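Local coordinates for protein periplasmic beta-glucosidase (Pseudomonas aeruginosa, PDB 6R5T) that probably hydrolyses terminal, non-reducing beta-D-glucosyl residues of beta-glucosides, releasing beta-D-glucose in the periplasm, at residues A[621-626]-A[716-720]; A[96-100]-A[673-678]; A[628-633]-A[729-733]; A[645-651]-A[679-685]. The protein carries 1 engineered substitution. All coordinates share one frame; numbering follows the deposited sequence.

Contact 1: A[621-626]-A[716-720]; sequences LSPLRL and VFVGL
Leu621 and Leu624 pack against Val716, Val718 and the backbone beside them where the two sheets of the C-terminal fibronectin type III-like beta sandwich face each other. The segments run in nearly opposite directions, 166° apart, and their closest CA atoms, those of Leu624 and Val718, stay 7.0 Å apart, a spacing of stacked sheets and not of paired strands. Leu621 works with one methyl: its CD1 settles 3.8 Å from Gly719 CA, against the backbone. The same CD1 meets Leu720 CD2 at 3.9 Å, the two leucines meeting at a slant. Leu624 lies where the strand is interrupted, and its N bonds to the carboxylate of Glu726. With CG turned opposite the backbone N (chi1 174°), it spreads both methyls over the facing strand. CD1 of Leu624 meets Val718 CG2 at 3.7 Å, the side chains crossing at about a right angle, while its CD2 reaches Val716 O at 3.4 Å. Valine suits these inner strand sites, being compact, beta-branched and wholly apolar. Leu626 and Val716 approach tip to tip, with Leu626 CD2 4.2 Å from Val716 CB.

Contact 2: A[96-100]-A[673-678]; sequences ASWDP and LRGFRK
The indole of Trp98 turns its edge to one face of the Phe676 ring, a T-shaped pair with planes at 88° and centroids 5.1 Å apart. Trp98 CE3 sits over that face near its rim, 3.6 Å from Phe676 CG, and CD of Pro100 lies at the edge of the same phenyl ring, close to its plane. Phe676 takes the crowded position, CG between its backbone N and carbonyl carbon (chi1 60°), which presents the ring to the indole. Next along the six-membered ring, Leu673 CD2 touches Trp98 CZ3 at 3.8 Å, while NE1, the one polar atom of the indole, is satisfied by Lys562 O. Lys678, extended along its whole length, lays its methylene chain beside the 96-100 loop and brings NZ to within 3.0 Å of Ser97 O, in the carbonyl plane and on a lone pair. Its ammonium group also forms a salt bridge with Glu361, whereas Asp99 stands too far off for one. A water accepts from Lys678 N and donates to Trp98 O, bridging the two backbones. Trp98 leaves helix 91-95 with positive phi, and Asp99 next to it is the N-cap of helix 100-116, its OD1 bonded to Glu101 N. The loop thereby links two helices of the N-terminal domain to strand 672-681, the outermost of its sheet within the chain; Phe676 is further packed on helix 146-161, and Arg674 and Gly675 form a classic beta bulge opposite Leu657 of strand 651-660.

Contact 3: A[628-633]-A[729-733]; sequences SERLAR and SFTLL
Residues 630-631 pair in parallel with 731-732 in the fibronectin type III-like sandwich, through a ladder of Thr731 N to Glu629 O, Leu631 N to Thr731 O at 2.8 Å and Leu733 N to Leu631 O at 2.9 Å. Where the two chains draw apart beyond Glu629, a water spans Ser628 O and Ser729 O. Leu631 goes to the buried side, lying alongside Phe730 and pointing the same way, with its CD2 3.9 Å from Phe730 CE2; leucine and phenylalanine suit this apolar side. Arg630 and Thr731 share the other face, where a long polar chain and a hydroxyl can border solvent. Leu733, the last residue, folds its CD2 to 4.0 Å from Arg630 NE, crossing that side chain at about a right angle. Arg633 bends sharply at chi2 (-93°), which sets its guanidinium with one face centred on CD2 of Leu732, whose side chain lies about 7 Å from a bound magnesium ion. Arg633 NE bonds weakly to Leu733 O, and a salt bridge to Glu695 meets the charge. Strand 630-631 is an outermost strand of the mixed sheet, beside strand 725-732, whose other neighbour is strand 712-719; Leu631 and Phe730 also rest on Leu637 of strand 636-645 in the facing sheet.

Contact 4: A[645-651]-A[679-685]; sequences NSGKRAG and VMLEPGE
Asn645 and Leu681 form the tight centre of this contact, where one carbonyl oxygen is gripped twice. Leu681 O accepts from Asn645 ND2 at 2.9 Å and from Gly651 N at 3.0 Å, the donors approaching from opposite faces of its plane. The second hydrogen of ND2 goes to Arg649 O. Both acceptors lie in the amide plane, which fixes the rotation of the group. Asn645 OD1 takes the N-H of Gly647 in an Asx turn, with a further bond from Thr617; asparagine suits the site, a short side chain with both donor and acceptor. With CG opposite the backbone N (chi1 -177°), the amide reaches across to Leu681 O while OD1 stays near Gly647 N. The backbone of Asn645 bonds as well, its N to Glu685 O and its O to Gly684 N at 2.8 Å. Gly651 and Leu681 make an antiparallel hydrogen-bonded pair, which begins the pairing of strand 651-660 with strand 672-681 in the fibronectin type III-like domain. Within 679-685 a type II beta turn runs from Glu682 to Glu685; Gly684 accepts its positive phi easily, and the carboxylate of Glu685 receives Glu682 N. The side facing solvent is looser, resting on van der Waals contact. There the ring of Pro683 lies against the 647-650 backbone, with CB 3.4 Å from Gly647 O and CG 3.6 Å from Lys648 O. The short side chain of Ala650 meets Glu682 OE2 at 3.5 Å through its CB. Met680 curls back, bringing SD 3.4 Å from Gly651 C.

Along the chain, 96-100 of contact 2 comes first, and every other segment follows more than 500 residues later, in the C-terminal beta sandwich. There the segments of contacts 1 and 3 alternate, and contact 4 falls between the two segments of each. All four contacts reach the mixed sheet: contact 1 joins it to the three-stranded sheet, contact 3 extends one edge, and contacts 2 and 4 share strand 672-681 at the other, their centres 18 Å apart. Contacts 1 and 3 touch, Val716 CG2 meeting Phe730 CE1 at 3.6 Å, whereas the centres of contacts 3 and 4 lie 34 Å apart. Contact 2 thus bridges the sandwich and a TIM-barrel-family domain distant in sequence.

Contact 1: A[621-626]-A[716-720]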
# COMPACT_ATOMS: atom_id res chain seq x y z
N LEU A 621 -17.93 -10.38 -30.70
CA LEU A 621 -19.15 -9.87 -30.03
C LEU A 621 -19.82 -8.88 -30.98
O LEU A 621 -19.13 -8.07 -31.61
CB LEU A 621 -18.85 -9.17 -28.70
CG LEU A 621 -18.43 -10.06 -27.54
CD1 LEU A 621 -17.86 -9.28 -26.39
CD2 LEU A 621 -19.62 -10.84 -27.05
N SER A 622 -21.13 -9.00 -31.11
CA SER A 622 -21.95 -8.02 -31.85
C SER A 622 -22.02 -6.76 -30.99
O SER A 622 -21.63 -6.75 -29.82
CB SER A 622 -23.30 -8.59 -32.13
OG SER A 622 -24.09 -8.71 -30.95
N PRO A 623 -22.57 -5.66 -31.55
CA PRO A 623 -22.66 -4.42 -30.78
C PRO A 623 -23.56 -4.62 -29.57
O PRO A 623 -24.58 -5.32 -29.64
CB PRO A 623 -23.31 -3.45 -31.78
CG PRO A 623 -22.98 -4.04 -33.12
CD PRO A 623 -23.08 -5.53 -32.93
N LEU A 624 -23.19 -3.97 -28.48
CA LEU A 624 -24.00 -4.01 -27.26
C LEU A 624 -25.28 -3.20 -27.48
O LEU A 624 -25.19 -2.08 -28.00
CB LEU A 624 -23.18 -3.38 -26.14
CG LEU A 624 -23.92 -3.21 -24.82
CD1 LEU A 624 -24.38 -4.52 -24.22
CD2 LEU A 624 -23.05 -2.45 -23.85
N ARG A 625 -26.39 -3.77 -27.08
CA ARG A 625 -27.71 -3.08 -27.17
C ARG A 625 -28.40 -3.16 -25.81
O ARG A 625 -28.52 -4.24 -25.23
CB ARG A 625 -28.50 -3.71 -28.31
CG ARG A 625 -27.86 -3.51 -29.69
CD ARG A 625 -27.90 -2.06 -30.19
NE ARG A 625 -27.32 -1.79 -31.53
CZ ARG A 625 -26.16 -1.16 -31.77
NH1 ARG A 625 -25.39 -0.73 -30.77
NH2 ARG A 625 -25.75 -0.96 -33.02
N LEU A 626 -28.92 -2.02 -25.33
CA LEU A 626 -29.72 -1.98 -24.09
C LEU A 626 -31.21 -1.93 -24.47
O LEU A 626 -31.53 -1.31 -25.49
CB LEU A 626 -29.34 -0.75 -23.28
CG LEU A 626 -27.86 -0.60 -22.94
CD1 LEU A 626 -27.65 0.62 -22.05
CD2 LEU A 626 -27.35 -1.86 -22.26
N VAL A 716 -22.68 0.96 -19.34
CA VAL A 716 -22.67 -0.51 -19.37
C VAL A 716 -21.60 -0.91 -20.35
O VAL A 716 -21.65 -0.49 -21.51
CB VAL A 716 -24.05 -1.08 -19.79
CG1 VAL A 716 -23.97 -2.59 -19.80
CG2 VAL A 716 -25.15 -0.60 -18.86
N PHE A 717 -20.60 -1.67 -19.90
CA PHE A 717 -19.47 -2.14 -20.74
C PHE A 717 -19.56 -3.64 -20.87
O PHE A 717 -19.86 -4.34 -19.88
CB PHE A 717 -18.11 -1.87 -20.12
CG PHE A 717 -17.83 -0.44 -19.81
CD1 PHE A 717 -18.34 0.12 -18.66
CD2 PHE A 717 -17.00 0.30 -20.63
CE1 PHE A 717 -18.00 1.41 -18.36
CE2 PHE A 717 -16.70 1.61 -20.34
CZ PHE A 717 -17.25 2.18 -19.21
N VAL A 718 -19.40 -4.14 -22.09
CA VAL A 718 -19.29 -5.59 -22.31
C VAL A 718 -18.03 -5.89 -23.10
O VAL A 718 -17.65 -5.09 -23.97
CB VAL A 718 -20.56 -6.15 -22.99
CG1 VAL A 718 -20.38 -7.60 -23.30
CG2 VAL A 718 -21.76 -5.95 -22.06
N GLY A 719 -17.38 -6.98 -22.76
CA GLY A 719 -16.24 -7.47 -23.53
C GLY A 719 -15.72 -8.77 -22.95
O GLY A 719 -16.31 -9.34 -22.01
N LEU A 720 -14.66 -9.27 -23.57
CA LEU A 720 -14.03 -10.55 -23.15
C LEU A 720 -12.86 -10.35 -22.18
O LEU A 720 -12.25 -11.35 -21.77
CB LEU A 720 -13.60 -11.29 -24.42
CG LEU A 720 -14.72 -11.54 -25.41
CD1 LEU A 720 -14.20 -12.37 -26.57
CD2 LEU A 720 -15.92 -12.26 -24.79

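Contact 2: A[96-100]-A[673-678]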
# COMPACT_ATOMS: atom_id res chain seq x y z
N ALA A 96 -10.64 -18.76 -11.76
CA ALA A 96 -10.32 -18.49 -13.16
C ALA A 96 -11.21 -19.31 -14.08
O ALA A 96 -11.21 -19.04 -15.30
CB ALA A 96 -8.86 -18.74 -13.45
N SER A 97 -11.93 -20.30 -13.55
CA SER A 97 -12.96 -21.01 -14.35
C SER A 97 -14.13 -20.08 -14.72
O SER A 97 -14.86 -20.42 -15.65
CB SER A 97 -13.46 -22.23 -13.64
OG SER A 97 -14.39 -21.88 -12.59
N TRP A 98 -14.40 -19.05 -13.91
CA TRP A 98 -15.58 -18.17 -14.13
C TRP A 98 -16.86 -19.01 -14.27
O TRP A 98 -17.77 -18.64 -15.04
CB TRP A 98 -15.38 -17.25 -15.33
CG TRP A 98 -14.39 -16.16 -15.10
CD1 TRP A 98 -13.04 -16.26 -15.08
CD2 TRP A 98 -14.68 -14.80 -14.83
NE1 TRP A 98 -12.45 -15.05 -14.84
CE2 TRP A 98 -13.45 -14.11 -14.72
CE3 TRP A 98 -15.87 -14.07 -14.72
CZ2 TRP A 98 -13.37 -12.75 -14.47
CZ3 TRP A 98 -15.79 -12.72 -14.53
CH2 TRP A 98 -14.56 -12.07 -14.37
N ASP A 99 -16.98 -20.07 -13.50
CA ASP A 99 -18.11 -21.01 -13.69
C ASP A 99 -18.53 -21.47 -12.30
O ASP A 99 -17.89 -22.31 -11.72
CB ASP A 99 -17.71 -22.15 -14.62
CG ASP A 99 -18.92 -23.02 -14.92
OD1 ASP A 99 -19.93 -22.88 -14.21
OD2 ASP A 99 -18.84 -23.75 -15.88
N PRO A 100 -19.58 -20.89 -11.75
CA PRO A 100 -20.07 -21.31 -10.45
C PRO A 100 -20.33 -22.82 -10.38
O PRO A 100 -20.18 -23.39 -9.31
CB PRO A 100 -21.36 -20.49 -10.29
CG PRO A 100 -21.19 -19.31 -11.19
CD PRO A 100 -20.36 -19.79 -12.35
N LEU A 673 -17.39 -5.06 -12.08
CA LEU A 673 -18.06 -6.25 -12.64
C LEU A 673 -19.49 -6.35 -12.07
O LEU A 673 -19.65 -6.30 -10.83
CB LEU A 673 -17.28 -7.50 -12.30
CG LEU A 673 -17.77 -8.78 -12.96
CD1 LEU A 673 -17.47 -8.79 -14.44
CD2 LEU A 673 -17.09 -9.95 -12.30
N ARG A 674 -20.46 -6.58 -12.95
CA ARG A 674 -21.86 -6.74 -12.52
C ARG A 674 -22.51 -7.92 -13.25
O ARG A 674 -23.67 -8.16 -13.00
CB ARG A 674 -22.69 -5.47 -12.68
CG ARG A 674 -22.37 -4.39 -11.67
CD ARG A 674 -22.75 -4.85 -10.30
NE ARG A 674 -22.57 -3.82 -9.31
CZ ARG A 674 -21.54 -3.70 -8.51
NH1 ARG A 674 -20.51 -4.52 -8.63
NH2 ARG A 674 -21.59 -2.77 -7.56
N GLY A 675 -21.79 -8.69 -14.05
CA GLY A 675 -22.35 -9.92 -14.58
C GLY A 675 -21.35 -10.61 -15.45
O GLY A 675 -20.35 -9.98 -15.86
N PHE A 676 -21.57 -11.88 -15.69
CA PHE A 676 -20.71 -12.61 -16.64
C PHE A 676 -21.43 -13.86 -17.12
O PHE A 676 -22.41 -14.30 -16.47
CB PHE A 676 -19.37 -12.97 -16.02
CG PHE A 676 -19.42 -13.83 -14.80
CD1 PHE A 676 -19.44 -15.21 -14.92
CD2 PHE A 676 -19.48 -13.24 -13.54
CE1 PHE A 676 -19.44 -15.99 -13.77
CE2 PHE A 676 -19.55 -14.03 -12.40
CZ PHE A 676 -19.53 -15.40 -12.54
N ARG A 677 -20.98 -14.35 -18.25
CA ARG A 677 -21.55 -15.59 -18.84
C ARG A 677 -20.40 -16.35 -19.43
O ARG A 677 -19.76 -15.84 -20.38
CB ARG A 677 -22.61 -15.31 -19.91
CG ARG A 677 -23.71 -16.37 -20.02
CD ARG A 677 -24.74 -16.26 -18.87
NE ARG A 677 -25.78 -15.22 -19.00
CZ ARG A 677 -26.03 -14.24 -18.12
NH1 ARG A 677 -25.33 -14.08 -17.00
NH2 ARG A 677 -27.02 -13.41 -18.39
N LYS A 678 -20.17 -17.56 -18.96
CA LYS A 678 -19.20 -18.42 -19.63
C LYS A 678 -19.97 -19.24 -20.65
O LYS A 678 -20.97 -19.88 -20.28
CB LYS A 678 -18.51 -19.33 -18.65
CG LYS A 678 -17.46 -20.18 -19.31
CD LYS A 678 -16.66 -20.88 -18.30
CE LYS A 678 -15.36 -21.45 -18.78
NZ LYS A 678 -15.05 -22.49 -17.75
O HOH W 1 -20.33 -18.52 -16.07

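Contact 3: A[628-633]-A[729-733]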
# COMPACT_ATOMS: atom_id res chain seq x y z
N SER A 628 -33.57 -0.29 -23.08
CA SER A 628 -34.06 1.10 -23.11
C SER A 628 -32.97 2.07 -22.67
O SER A 628 -31.96 1.64 -22.11
CB SER A 628 -35.34 1.31 -22.33
OG SER A 628 -35.14 1.35 -20.94
N GLU A 629 -33.23 3.34 -22.93
CA GLU A 629 -32.31 4.44 -22.62
C GLU A 629 -32.59 4.95 -21.21
O GLU A 629 -31.75 5.70 -20.72
CB GLU A 629 -32.47 5.54 -23.67
CG GLU A 629 -31.83 5.16 -25.00
CD GLU A 629 -31.64 6.30 -25.99
OE1 GLU A 629 -31.35 7.45 -25.56
OE2 GLU A 629 -31.76 6.02 -27.21
N ARG A 630 -33.73 4.57 -20.62
CA ARG A 630 -34.17 5.08 -19.32
C ARG A 630 -34.60 3.89 -18.48
O ARG A 630 -35.15 2.92 -19.05
CB ARG A 630 -35.30 6.07 -19.54
CG ARG A 630 -34.82 7.36 -20.19
CD ARG A 630 -35.98 8.11 -20.81
NE ARG A 630 -36.20 9.30 -20.01
CZ ARG A 630 -37.37 9.91 -19.83
NH1 ARG A 630 -37.42 10.98 -19.04
NH2 ARG A 630 -38.47 9.46 -20.41
N LEU A 631 -34.27 3.91 -17.21
CA LEU A 631 -34.65 2.86 -16.25
C LEU A 631 -35.43 3.49 -15.11
O LEU A 631 -34.92 4.34 -14.38
CB LEU A 631 -33.41 2.13 -15.74
CG LEU A 631 -33.68 0.96 -14.79
CD1 LEU A 631 -34.48 -0.11 -15.49
CD2 LEU A 631 -32.37 0.39 -14.21
N ALA A 632 -36.68 3.09 -14.97
CA ALA A 632 -37.48 3.48 -13.79
C ALA A 632 -37.05 2.66 -12.57
O ALA A 632 -36.67 1.47 -12.66
CB ALA A 632 -38.94 3.30 -14.12
N ARG A 633 -37.17 3.26 -11.39
CA ARG A 633 -37.02 2.53 -10.11
C ARG A 633 -38.04 1.39 -10.06
O ARG A 633 -39.19 1.62 -10.43
CB ARG A 633 -37.27 3.44 -8.91
CG ARG A 633 -36.49 4.74 -8.91
CD ARG A 633 -35.21 4.58 -8.15
NE ARG A 633 -34.44 5.83 -8.17
CZ ARG A 633 -33.28 6.01 -7.57
NH1 ARG A 633 -32.75 5.02 -6.86
NH2 ARG A 633 -32.63 7.16 -7.69
N SER A 729 -24.89 3.74 -22.76
CA SER A 729 -25.36 4.41 -21.54
C SER A 729 -26.88 4.30 -21.39
O SER A 729 -27.58 4.22 -22.38
CB SER A 729 -24.94 5.84 -21.50
OG SER A 729 -23.52 5.87 -21.39
N PHE A 730 -27.32 4.33 -20.15
CA PHE A 730 -28.75 4.58 -19.85
C PHE A 730 -28.83 5.57 -18.71
O PHE A 730 -27.84 5.87 -18.03
CB PHE A 730 -29.49 3.28 -19.56
CG PHE A 730 -29.12 2.64 -18.24
CD1 PHE A 730 -28.05 1.76 -18.18
CD2 PHE A 730 -29.84 2.89 -17.09
CE1 PHE A 730 -27.70 1.17 -16.98
CE2 PHE A 730 -29.48 2.30 -15.89
CZ PHE A 730 -28.41 1.43 -15.85
N THR A 731 -30.02 6.09 -18.48
CA THR A 731 -30.29 7.01 -17.38
C THR A 731 -31.25 6.36 -16.38
O THR A 731 -32.31 5.87 -16.78
CB THR A 731 -30.89 8.31 -17.90
OG1 THR A 731 -29.97 8.92 -18.79
CG2 THR A 731 -31.19 9.27 -16.78
N LEU A 732 -30.85 6.32 -15.12
CA LEU A 732 -31.76 5.93 -14.01
C LEU A 732 -32.58 7.16 -13.67
O LEU A 732 -31.99 8.25 -13.43
CB LEU A 732 -30.94 5.48 -12.80
CG LEU A 732 -31.74 5.03 -11.59
CD1 LEU A 732 -32.51 3.75 -11.91
CD2 LEU A 732 -30.82 4.82 -10.39
N LEU A 733 -33.90 6.98 -13.59
CA LEU A 733 -34.84 8.09 -13.26
C LEU A 733 -34.95 8.31 -11.73
O LEU A 733 -34.70 7.31 -11.03
CB LEU A 733 -36.20 7.75 -13.88
CG LEU A 733 -36.17 7.55 -15.39
CD1 LEU A 733 -37.50 7.05 -15.95
CD2 LEU A 733 -35.73 8.81 -16.10
O HOH W 2 -29.63 3.11 -23.56

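Contact 4: A[645-651]-A[679-685]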
# COMPACT_ATOMS: atom_id res chain seq x y z
N ASN A 645 -18.20 -17.82 -32.16
CA ASN A 645 -16.89 -18.45 -32.32
C ASN A 645 -16.52 -18.27 -33.79
O ASN A 645 -17.16 -18.90 -34.67
CB ASN A 645 -16.95 -19.92 -31.90
CG ASN A 645 -15.63 -20.64 -31.97
OD1 ASN A 645 -14.72 -20.20 -32.68
ND2 ASN A 645 -15.51 -21.76 -31.27
N SER A 646 -15.58 -17.38 -34.04
CA SER A 646 -15.21 -17.01 -35.42
C SER A 646 -13.90 -17.71 -35.85
O SER A 646 -13.33 -17.31 -36.89
CB SER A 646 -15.14 -15.50 -35.54
OG SER A 646 -14.26 -14.96 -34.58
N GLY A 647 -13.44 -18.71 -35.10
CA GLY A 647 -12.23 -19.50 -35.41
C GLY A 647 -12.54 -20.94 -35.80
O GLY A 647 -13.69 -21.26 -36.15
N LYS A 648 -11.58 -21.84 -35.65
CA LYS A 648 -11.68 -23.20 -36.19
C LYS A 648 -11.76 -24.29 -35.12
O LYS A 648 -11.89 -25.47 -35.47
CB LYS A 648 -10.45 -23.45 -37.08
CG LYS A 648 -10.26 -22.42 -38.20
CD LYS A 648 -8.80 -22.26 -38.59
CE LYS A 648 -8.64 -21.47 -39.88
NZ LYS A 648 -7.22 -21.26 -40.18
N ARG A 649 -11.71 -23.95 -33.82
CA ARG A 649 -11.78 -24.97 -32.76
C ARG A 649 -12.91 -24.57 -31.83
O ARG A 649 -13.11 -23.40 -31.59
CB ARG A 649 -10.48 -25.08 -31.97
CG ARG A 649 -9.30 -25.51 -32.83
CD ARG A 649 -8.03 -25.39 -32.04
NE ARG A 649 -6.92 -25.88 -32.80
CZ ARG A 649 -6.52 -27.15 -32.81
NH1 ARG A 649 -7.10 -28.07 -32.04
NH2 ARG A 649 -5.49 -27.48 -33.59
N ALA A 650 -13.60 -25.58 -31.31
CA ALA A 650 -14.57 -25.37 -30.24
C ALA A 650 -13.84 -24.78 -29.04
O ALA A 650 -12.70 -25.11 -28.79
CB ALA A 650 -15.23 -26.67 -29.88
N GLY A 651 -14.52 -23.94 -28.29
CA GLY A 651 -13.94 -23.46 -27.03
C GLY A 651 -14.90 -22.56 -26.30
O GLY A 651 -15.87 -22.04 -26.90
N VAL A 679 -19.46 -19.28 -21.87
CA VAL A 679 -20.18 -19.88 -23.01
C VAL A 679 -19.21 -20.74 -23.78
O VAL A 679 -18.17 -20.21 -24.25
CB VAL A 679 -20.79 -18.79 -23.89
CG1 VAL A 679 -21.59 -19.41 -25.00
CG2 VAL A 679 -21.62 -17.80 -23.06
N MET A 680 -19.59 -22.00 -23.98
CA MET A 680 -18.86 -22.95 -24.84
C MET A 680 -19.48 -22.95 -26.23
O MET A 680 -20.70 -23.14 -26.36
CB MET A 680 -18.97 -24.36 -24.24
CG MET A 680 -18.50 -25.46 -25.15
SD MET A 680 -16.78 -25.36 -25.63
CE MET A 680 -16.10 -25.95 -24.08
N LEU A 681 -18.68 -22.70 -27.26
CA LEU A 681 -19.23 -22.60 -28.64
C LEU A 681 -18.43 -23.46 -29.60
O LEU A 681 -17.18 -23.48 -29.58
CB LEU A 681 -19.19 -21.16 -29.12
CG LEU A 681 -20.09 -20.19 -28.38
CD1 LEU A 681 -19.79 -18.81 -28.90
CD2 LEU A 681 -21.56 -20.49 -28.53
N GLU A 682 -19.13 -24.17 -30.47
CA GLU A 682 -18.45 -24.79 -31.59
C GLU A 682 -18.07 -23.70 -32.59
O GLU A 682 -18.66 -22.62 -32.61
CB GLU A 682 -19.40 -25.82 -32.25
CG GLU A 682 -19.86 -26.94 -31.32
CD GLU A 682 -18.81 -28.00 -31.04
OE1 GLU A 682 -19.10 -28.88 -30.24
OE2 GLU A 682 -17.79 -28.05 -31.75
N PRO A 683 -17.15 -23.96 -33.53
CA PRO A 683 -16.86 -23.03 -34.61
C PRO A 683 -18.11 -22.61 -35.39
O PRO A 683 -18.93 -23.46 -35.72
CB PRO A 683 -15.85 -23.78 -35.46
CG PRO A 683 -15.27 -24.80 -34.53
CD PRO A 683 -16.37 -25.20 -33.60
N GLY A 684 -18.28 -21.30 -35.58
CA GLY A 684 -19.45 -20.70 -36.24
C GLY A 684 -20.72 -20.70 -35.42
O GLY A 684 -21.72 -20.21 -35.94
N GLU A 685 -20.72 -21.18 -34.18
CA GLU A 685 -21.88 -21.09 -33.29
C GLU A 685 -21.97 -19.67 -32.71
O GLU A 685 -20.93 -19.06 -32.45
CB GLU A 685 -21.80 -22.15 -32.21
CG GLU A 685 -23.07 -22.36 -31.43
CD GLU A 685 -22.99 -23.40 -30.33
OE1 GLU A 685 -23.97 -23.42 -29.55
OE2 GLU A 685 -21.95 -24.14 -30.19